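Local atomic coordinates of tyrocidine synthase 2 (Brevibacillus parabrevis, PDB entry 6TA8), a protein that belongs to the multidomain non-ribosomal peptide synthetases, here represented by a condensation domain, a two-lobed fold related to chloramphenicol acetyltransferase. Residues S424-I427 against L432-S435; V289-H294 against Y455-L460; Q57-F62 against V170-L175. All blocks are in the same frame, centred on the assembly; numbering follows the deposited sequence.

Interaction 1. Residues S424-I427 against L432-S435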
loop_
_atom_site.group_PDB
_atom_site.type_symbol
_atom_site.label_atom_id
_atom_site.label_comp_id
_atom_site.label_asym_id
_atom_site.label_seq_id
_atom_site.Cartn_x
_atom_site.Cartn_y
_atom_site.Cartn_z
ATOM N N SER A 424 3.888 8.922 -1.561
ATOM C CA SER A 424 2.552 8.489 -1.187
ATOM C C SER A 424 1.588 9.668 -1.239
ATOM O O SER A 424 1.991 10.833 -1.205
ATOM C CB SER A 424 2.547 7.865 0.213
ATOM O OG SER A 424 3.301 6.665 0.238
ATOM N N ALA A 425 0.300 9.346 -1.325
ATOM C CA ALA A 425 -0.738 10.365 -1.428
ATOM C C ALA A 425 -1.983 9.864 -0.717
ATOM O O ALA A 425 -2.510 8.802 -1.063
ATOM C CB ALA A 425 -1.047 10.693 -2.890
ATOM N N MET A 426 -2.449 10.623 0.271
ATOM C CA MET A 426 -3.644 10.263 1.018
ATOM C C MET A 426 -4.372 11.533 1.423
ATOM O O MET A 426 -3.767 12.602 1.547
ATOM C CB MET A 426 -3.308 9.423 2.256
ATOM C CG MET A 426 -2.531 10.176 3.326
ATOM S SD MET A 426 -2.172 9.164 4.775
ATOM C CE MET A 426 -3.825 8.690 5.279
ATOM N N ILE A 427 -5.679 11.407 1.623
ATOM C CA ILE A 427 -6.529 12.511 2.052
ATOM C C ILE A 427 -7.028 12.194 3.453
ATOM O O ILE A 427 -7.740 11.203 3.658
ATOM C CB ILE A 427 -7.700 12.737 1.085
ATOM C CG1 ILE A 427 -7.184 13.170 -0.288
ATOM C CG2 ILE A 427 -8.661 13.773 1.647
ATOM C CD1 ILE A 427 -8.279 13.540 -1.260
ATOM N N LEU A 432 -5.462 16.830 1.441
ATOM C CA LEU A 432 -4.607 15.984 0.616
ATOM C C LEU A 432 -3.164 16.171 1.063
ATOM O O LEU A 432 -2.604 17.263 0.929
ATOM C CB LEU A 432 -4.773 16.338 -0.859
ATOM C CG LEU A 432 -3.729 15.776 -1.822
ATOM C CD1 LEU A 432 -3.992 14.305 -2.105
ATOM C CD2 LEU A 432 -3.708 16.577 -3.113
ATOM N N ARG A 433 -2.562 15.117 1.606
ATOM C CA ARG A 433 -1.233 15.192 2.199
ATOM C C ARG A 433 -0.294 14.261 1.448
ATOM O O ARG A 433 -0.510 13.045 1.419
ATOM C CB ARG A 433 -1.282 14.835 3.686
ATOM C CG ARG A 433 -2.347 15.606 4.453
ATOM C CD ARG A 433 -2.153 15.519 5.956
ATOM N NE ARG A 433 -2.712 14.290 6.508
ATOM C CZ ARG A 433 -1.986 13.318 7.049
ATOM N NH1 ARG A 433 -2.583 12.235 7.528
ATOM N NH2 ARG A 433 -0.666 13.428 7.114
ATOM N N ILE A 434 0.745 14.835 0.848
ATOM C CA ILE A 434 1.745 14.088 0.093
ATOM C C ILE A 434 2.972 13.889 0.968
ATOM O O ILE A 434 3.361 14.787 1.726
ATOM C CB ILE A 434 2.113 14.819 -1.213
ATOM C CG1 ILE A 434 0.852 15.296 -1.937
ATOM C CG2 ILE A 434 2.956 13.923 -2.110
ATOM C CD1 ILE A 434 -0.020 14.179 -2.459
ATOM N N SER A 435 3.585 12.712 0.866
ATOM C CA SER A 435 4.781 12.377 1.627
ATOM C C SER A 435 5.802 11.744 0.696
ATOM O O SER A 435 5.460 10.859 -0.093
ATOM C CB SER A 435 4.453 11.428 2.784
ATOM O OG SER A 435 3.455 11.980 3.625
#
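Ser424 and Ser435 form the first hydrogen-bonded pair of two antiparallel strands: Ser424 N donates to Ser435 O at 2.9 Å, and Ser435 N returns the bond to Ser424 O. Two residues on, Met426 and Arg433 form the second such pair. Here the bonding is lopsided, because Arg433 N reaches Met426 O at 2.8 Å, almost straight (175°), whereas the bond from Met426 N to Arg433 O is weak at 3.3 Å. The Ala425-Ile434 pair between them and the Ile427-Leu432 pair beyond are non-hydrogen-bonded, and bond outward to strand 383-390 and Phe391 on one side, to Phe255 and Leu257 on the other.

Apolar contacts occupy the face carrying these two pairs. Ile434 bends at its second torsion (chi2 -67°), which brings CD1 back over its neighbour strand to lie 3.7 Å from Ala425 CB; its other branch, CG2, rests against Ser424 O. Further along, Ile427 CG1 meets Leu432 CD1 at 3.8 Å, the two chains crossing at a slant. Helix 259-267 covers Ile427 and Leu432 through Thr262, Leu265 and Leu266, while Tyr387 lies on Ala425 and Phe255 on Ile434; all four side chains are buried.

The other face is more polar and only partly exposed. Met426 and Arg433 rise from it side by side. The methionine CG stands between its backbone N and carbonyl carbon (chi1 67°), directing SD up the arginine chain until it lies 4.1 Å from NH1; a long, weak ion pair with Glu428 also reaches NH1. Ser435 OG is bonded to Ser254 OG on the next strand. This two-faced pairing is that of a beta hairpin, strands 421-428 and 431-439, within the mixed sheet of one lobe of the condensation domain.

Interaction 2. Residues V289-H294 against Y455-L460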
loop_
_atom_site.group_PDB
_atom_site.type_symbol
_atom_site.label_atom_id
_atom_site.label_comp_id
_atom_site.label_asym_id
_atom_site.label_seq_id
_atom_site.Cartn_x
_atom_site.Cartn_y
_atom_site.Cartn_z
ATOM N N VAL A 289 9.274 16.722 -11.438
ATOM C CA VAL A 289 10.577 16.135 -11.738
ATOM C C VAL A 289 11.277 16.913 -12.844
ATOM O O VAL A 289 12.511 17.006 -12.867
ATOM C CB VAL A 289 10.415 14.645 -12.106
ATOM C CG1 VAL A 289 11.769 14.001 -12.366
ATOM C CG2 VAL A 289 9.672 13.903 -11.004
ATOM N N LYS A 290 10.510 17.493 -13.771
ATOM C CA LYS A 290 11.109 18.286 -14.840
ATOM C C LYS A 290 11.752 19.554 -14.291
ATOM O O LYS A 290 12.888 19.888 -14.644
ATOM C CB LYS A 290 10.055 18.627 -15.894
ATOM C CG LYS A 290 10.567 19.515 -17.015
ATOM C CD LYS A 290 9.476 19.808 -18.032
ATOM C CE LYS A 290 9.974 20.748 -19.117
ATOM N NZ LYS A 290 11.137 20.181 -19.854
ATOM N N ASP A 291 11.040 20.275 -13.425
ATOM C CA ASP A 291 11.602 21.478 -12.822
ATOM C C ASP A 291 12.662 21.173 -11.774
ATOM O O ASP A 291 13.383 22.088 -11.364
ATOM C CB ASP A 291 10.491 22.319 -12.191
ATOM C CG ASP A 291 9.800 23.216 -13.194
ATOM O OD1 ASP A 291 10.496 24.010 -13.860
ATOM O OD2 ASP A 291 8.561 23.125 -13.319
ATOM N N TRP A 292 12.777 19.919 -11.339
ATOM C CA TRP A 292 13.687 19.534 -10.267
ATOM C C TRP A 292 14.924 18.809 -10.779
ATOM O O TRP A 292 16.048 19.174 -10.422
ATOM C CB TRP A 292 12.940 18.661 -9.250
ATOM C CG TRP A 292 13.789 18.145 -8.136
ATOM C CD1 TRP A 292 14.296 18.858 -7.090
ATOM C CD2 TRP A 292 14.218 16.795 -7.946
ATOM N NE1 TRP A 292 15.021 18.036 -6.263
ATOM C CE2 TRP A 292 14.989 16.764 -6.767
ATOM C CE3 TRP A 292 14.029 15.614 -8.659
ATOM C CZ2 TRP A 292 15.569 15.597 -6.288
ATOM C CZ3 TRP A 292 14.594 14.465 -8.183
ATOM C CH2 TRP A 292 15.361 14.458 -7.009
ATOM N N ALA A 293 14.743 17.787 -11.613
ATOM C CA ALA A 293 15.855 17.026 -12.162
ATOM C C ALA A 293 16.215 17.437 -13.583
ATOM O O ALA A 293 17.188 16.913 -14.134
ATOM C CB ALA A 293 15.540 15.527 -12.120
ATOM N N HIS A 294 15.456 18.357 -14.182
ATOM C CA HIS A 294 15.711 18.847 -15.538
ATOM C C HIS A 294 15.712 17.703 -16.550
ATOM O O HIS A 294 16.655 17.520 -17.322
ATOM C CB HIS A 294 17.017 19.645 -15.599
ATOM C CG HIS A 294 17.017 20.860 -14.725
ATOM N ND1 HIS A 294 17.749 20.939 -13.560
ATOM C CD2 HIS A 294 16.365 22.042 -14.840
ATOM C CE1 HIS A 294 17.553 22.120 -12.999
ATOM N NE2 HIS A 294 16.717 22.807 -13.755
ATOM N N TYR A 455 6.312 20.259 -6.642
ATOM C CA TYR A 455 5.122 19.432 -6.809
ATOM C C TYR A 455 3.866 20.163 -6.353
ATOM O O TYR A 455 2.779 19.920 -6.890
ATOM C CB TYR A 455 5.291 18.121 -6.039
ATOM C CG TYR A 455 4.202 17.101 -6.286
ATOM C CD1 TYR A 455 3.667 16.918 -7.554
ATOM C CD2 TYR A 455 3.715 16.314 -5.250
ATOM C CE1 TYR A 455 2.673 15.986 -7.781
ATOM C CE2 TYR A 455 2.722 15.379 -5.469
ATOM C CZ TYR A 455 2.205 15.218 -6.736
ATOM O OH TYR A 455 1.217 14.289 -6.960
ATOM N N ARG A 456 3.994 21.063 -5.377
ATOM C CA ARG A 456 2.841 21.822 -4.906
ATOM C C ARG A 456 2.492 22.960 -5.858
ATOM O O ARG A 456 1.310 23.220 -6.112
ATOM C CB ARG A 456 3.105 22.360 -3.500
ATOM C CG ARG A 456 2.158 23.467 -3.071
ATOM C CD ARG A 456 2.140 23.623 -1.563
ATOM N NE ARG A 456 3.487 23.699 -1.006
ATOM C CZ ARG A 456 3.754 23.710 0.295
ATOM N NH1 ARG A 456 2.765 23.650 1.178
ATOM N NH2 ARG A 456 5.010 23.782 0.716
ATOM N N LYS A 457 3.504 23.645 -6.401
ATOM C CA LYS A 457 3.255 24.748 -7.320
ATOM C C LYS A 457 2.605 24.298 -8.620
ATOM O O LYS A 457 2.111 25.146 -9.371
ATOM C CB LYS A 457 4.560 25.491 -7.622
ATOM C CG LYS A 457 5.467 24.803 -8.630
ATOM C CD LYS A 457 6.264 25.824 -9.427
ATOM C CE LYS A 457 7.371 25.162 -10.235
ATOM N NZ LYS A 457 8.487 24.686 -9.370
ATOM N N HIS A 458 2.593 22.997 -8.905
ATOM C CA HIS A 458 1.875 22.461 -10.054
ATOM C C HIS A 458 0.508 21.903 -9.692
ATOM O O HIS A 458 -0.401 21.936 -10.526
ATOM C CB HIS A 458 2.705 21.368 -10.737
ATOM C CG HIS A 458 3.891 21.892 -11.484
ATOM N ND1 HIS A 458 5.171 21.847 -10.977
ATOM C CD2 HIS A 458 3.990 22.478 -12.701
ATOM C CE1 HIS A 458 6.008 22.378 -11.849
ATOM N NE2 HIS A 458 5.317 22.769 -12.905
ATOM N N LEU A 459 0.341 21.391 -8.470
ATOM C CA LEU A 459 -0.983 20.976 -8.018
ATOM C C LEU A 459 -1.913 22.176 -7.895
ATOM O O LEU A 459 -3.068 22.129 -8.335
ATOM C CB LEU A 459 -0.877 20.239 -6.683
ATOM C CG LEU A 459 -0.428 18.778 -6.725
ATOM C CD1 LEU A 459 -0.281 18.225 -5.315
ATOM C CD2 LEU A 459 -1.404 17.943 -7.534
ATOM N N LEU A 460 -1.422 23.264 -7.298
ATOM C CA LEU A 460 -2.221 24.481 -7.203
ATOM C C LEU A 460 -2.470 25.094 -8.574
ATOM O O LEU A 460 -3.520 25.708 -8.796
ATOM C CB LEU A 460 -1.531 25.491 -6.287
ATOM C CG LEU A 460 -1.214 25.009 -4.870
ATOM C CD1 LEU A 460 -0.354 26.027 -4.139
ATOM C CD2 LEU A 460 -2.495 24.730 -4.103
#
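Asp291, in the last turn of helix 277-293, turns its carboxylate toward Lys457 and His458, on successive positions of helix 445-466. The two helices belong to the same lobe of the chloramphenicol acetyltransferase-like fold, and here they meet at the surface, burying just 92 Å².

Charge is one element of the contact, and no hydrogen bond crosses it. Lys457 NZ lies 4.2 Å from Asp291 OD2, beyond the length of a salt bridge, so any attraction between the opposite charges is probably loose and long-range. The lysine CG sits between its backbone N and carbonyl carbon (chi1 78°), and further bends at chi2 and chi4 carry the amino end across to the aspartate, with CE nearer to OD2 than NZ is. For His458, the nearby carboxylate would tend to favour a protonated imidazole, an effect Lys457 may partly offset.

Partners beyond these three residues hold the helices together. To one side, Trp292 packs on Ser450 and Leu451 and bonds through NE1 to Thr447 O, while Tyr455 OH bonds to Leu281 O, the tyrosine ring lies on Ala284 and His458 touches Leu287. The solvent-facing Asp291 cluster is thus the outer margin of a longer helix-helix packing.

Planar geometry sets the aspartate against the imidazole. With CG beside its own backbone N (chi1 -72°), His458 can bond through ND1 to Ser454 O, which fixes the rotation of the ring, while the adjoining CE1-NE2 edge reaches across to Asp291. The carboxylate plane of Asp291 is turned only 20° from that of the ring. OD2 arrives in plane at this edge, 3.3 Å from NE2 at an angle too poor for a hydrogen bond and closer still, 3.0 Å, to CE1.

Interaction 3. Residues Q57-F62 against V170-L175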
loop_
_atom_site.group_PDB
_atom_site.type_symbol
_atom_site.label_atom_id
_atom_site.label_comp_id
_atom_site.label_asym_id
_atom_site.label_seq_id
_atom_site.Cartn_x
_atom_site.Cartn_y
_atom_site.Cartn_z
ATOM N N GLN A 57 2.420 -3.198 8.118
ATOM C CA GLN A 57 1.581 -2.010 8.101
ATOM C C GLN A 57 0.787 -1.995 9.398
ATOM O O GLN A 57 0.357 -3.048 9.878
ATOM C CB GLN A 57 0.632 -1.996 6.891
ATOM C CG GLN A 57 1.293 -1.598 5.581
ATOM C CD GLN A 57 0.311 -1.545 4.427
ATOM O OE1 GLN A 57 -0.772 -2.129 4.489
ATOM N NE2 GLN A 57 0.687 -0.845 3.362
ATOM N N ALA A 58 0.599 -0.810 9.972
ATOM C CA ALA A 58 -0.038 -0.718 11.277
ATOM C C ALA A 58 -0.840 0.569 11.382
ATOM O O ALA A 58 -0.544 1.563 10.712
ATOM C CB ALA A 58 0.997 -0.788 12.408
ATOM N N VAL A 59 -1.868 0.533 12.232
ATOM C CA VAL A 59 -2.673 1.699 12.558
ATOM C C VAL A 59 -2.818 1.773 14.072
ATOM O O VAL A 59 -2.825 0.752 14.767
ATOM C CB VAL A 59 -4.063 1.669 11.876
ATOM C CG1 VAL A 59 -3.921 1.604 10.361
ATOM C CG2 VAL A 59 -4.900 0.501 12.388
ATOM N N MET A 60 -2.922 2.996 14.585
ATOM C CA MET A 60 -3.094 3.248 16.011
ATOM C C MET A 60 -4.449 3.903 16.222
ATOM O O MET A 60 -4.685 5.016 15.738
ATOM C CB MET A 60 -1.968 4.133 16.554
ATOM C CG MET A 60 -2.070 4.447 18.039
ATOM S SD MET A 60 -1.499 3.104 19.098
ATOM C CE MET A 60 0.265 3.159 18.798
ATOM N N LEU A 61 -5.338 3.212 16.926
ATOM C CA LEU A 61 -6.683 3.702 17.188
ATOM C C LEU A 61 -6.770 4.295 18.590
ATOM O O LEU A 61 -5.895 4.101 19.435
ATOM C CB LEU A 61 -7.707 2.577 17.016
ATOM C CG LEU A 61 -7.614 1.798 15.702
ATOM C CD1 LEU A 61 -8.641 0.677 15.666
ATOM C CD2 LEU A 61 -7.789 2.730 14.513
ATOM N N PHE A 62 -7.856 5.028 18.830
ATOM C CA PHE A 62 -8.063 5.715 20.094
ATOM C C PHE A 62 -9.543 5.694 20.447
ATOM O O PHE A 62 -10.408 5.692 19.566
ATOM C CB PHE A 62 -7.549 7.164 20.031
ATOM C CG PHE A 62 -7.859 7.978 21.257
ATOM C CD1 PHE A 62 -7.378 7.599 22.499
ATOM C CD2 PHE A 62 -8.625 9.127 21.163
ATOM C CE1 PHE A 62 -7.662 8.348 23.626
ATOM C CE2 PHE A 62 -8.911 9.881 22.285
ATOM C CZ PHE A 62 -8.430 9.491 23.517
ATOM N N VAL A 170 -6.685 -1.434 0.830
ATOM C CA VAL A 170 -8.112 -1.742 0.817
ATOM C C VAL A 170 -8.463 -2.700 1.948
ATOM O O VAL A 170 -9.537 -2.598 2.555
ATOM C CB VAL A 170 -8.525 -2.304 -0.557
ATOM C CG1 VAL A 170 -9.988 -2.725 -0.549
ATOM C CG2 VAL A 170 -8.271 -1.277 -1.649
ATOM N N SER A 171 -7.564 -3.639 2.257
ATOM C CA SER A 171 -7.816 -4.580 3.345
ATOM C C SER A 171 -7.974 -3.869 4.683
ATOM O O SER A 171 -8.731 -4.330 5.544
ATOM C CB SER A 171 -6.686 -5.608 3.424
ATOM O OG SER A 171 -6.574 -6.344 2.217
ATOM N N TRP A 172 -7.274 -2.749 4.875
ATOM C CA TRP A 172 -7.399 -2.012 6.129
ATOM C C TRP A 172 -8.767 -1.354 6.259
ATOM O O TRP A 172 -9.289 -1.233 7.374
ATOM C CB TRP A 172 -6.289 -0.966 6.237
ATOM C CG TRP A 172 -4.985 -1.532 6.712
ATOM C CD1 TRP A 172 -3.864 -1.748 5.965
ATOM C CD2 TRP A 172 -4.670 -1.957 8.042
ATOM N NE1 TRP A 172 -2.868 -2.281 6.749
ATOM C CE2 TRP A 172 -3.339 -2.419 8.029
ATOM C CE3 TRP A 172 -5.384 -1.992 9.244
ATOM C CZ2 TRP A 172 -2.708 -2.909 9.169
ATOM C CZ3 TRP A 172 -4.756 -2.479 10.375
ATOM C CH2 TRP A 172 -3.431 -2.931 10.330
ATOM N N ARG A 173 -9.362 -0.928 5.142
ATOM C CA ARG A 173 -10.705 -0.362 5.201
ATOM C C ARG A 173 -11.729 -1.423 5.590
ATOM O O ARG A 173 -12.684 -1.133 6.320
ATOM C CB ARG A 173 -11.072 0.272 3.859
ATOM C CG ARG A 173 -9.949 1.071 3.224
ATOM C CD ARG A 173 -10.248 1.369 1.766
ATOM N NE ARG A 173 -10.465 2.794 1.533
ATOM C CZ ARG A 173 -9.571 3.601 0.975
ATOM N NH1 ARG A 173 -9.849 4.886 0.797
ATOM N NH2 ARG A 173 -8.395 3.122 0.593
ATOM N N ILE A 174 -11.545 -2.659 5.115
ATOM C CA ILE A 174 -12.411 -3.752 5.549
ATOM C C ILE A 174 -12.206 -4.036 7.030
ATOM O O ILE A 174 -13.153 -4.400 7.737
ATOM C CB ILE A 174 -12.155 -5.005 4.691
ATOM C CG1 ILE A 174 -12.255 -4.667 3.205
ATOM C CG2 ILE A 174 -13.134 -6.113 5.049
ATOM C CD1 ILE A 174 -11.863 -5.808 2.297
ATOM N N LEU A 175 -10.977 -3.872 7.525
ATOM C CA LEU A 175 -10.712 -4.080 8.945
ATOM C C LEU A 175 -11.412 -3.027 9.793
ATOM O O LEU A 175 -12.032 -3.351 10.814
ATOM C CB LEU A 175 -9.207 -4.066 9.204
ATOM C CG LEU A 175 -8.468 -5.393 9.029
ATOM C CD1 LEU A 175 -7.040 -5.267 9.526
ATOM C CD2 LEU A 175 -9.197 -6.508 9.758
#
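Trp172 NE1 donates to Gln57 OE1 at 3.1 Å, a weak bond because the N-H points well off the oxygen (133°). The oxygen lies at the edge of the indole, in its plane, while the amide as a whole is turned 45° from the ring. Gln57 gets there by an extended chain: CG lies beside the backbone N, chi2 is anti, and CB passes close to NE1 on the way. The glutamine backbone carbonyl also comes close, with Gln57 O 3.1 Å from Trp172 CZ2.

Strand and helix pack here as layers of an alpha/beta lobe, their short axes 10.7 Å apart, with Trp172 filling the interval. Helix 169-187 starts at the end of the HHxxxDG sequence that marks condensation domains; Ser171 OG bonds to Asp168 of that motif, and also to Arg307 NH2 and Gly321 O.

Val59 comes at the indole from the opposite direction to that of the tryptophan chain. Its CG1 makes a CH-pi contact over one face of the six-membered ring, 4.2 Å from the centroid and 17° off the normal, while CG2, over the same face, lies 3.6 Å from CZ3. Ile162 of strand 155-163 also packs against Trp172.

Interactions 1 and 2 lie in the same lobe, their centres 16 Å apart. Strand 431-439 leads along the chain to helix 445-466, and the two contacts touch where Ile434 CG2 packs 3.7 Å from Tyr455 CE2, so the helix bearing interaction 2 also lies on the hairpin of interaction 1. Interaction 3 is formed earlier in the chain, on a different sheet. Its centre is about 17 Å from that of interaction 1, with nearest atoms about 7 Å apart, and about 32 Å from that of interaction 2. Arg173 of the helix in interaction 3 bonds to Leu388 O, on the strand beside 421-428, a direct link from helix 169-187 to the sheet of interaction 1.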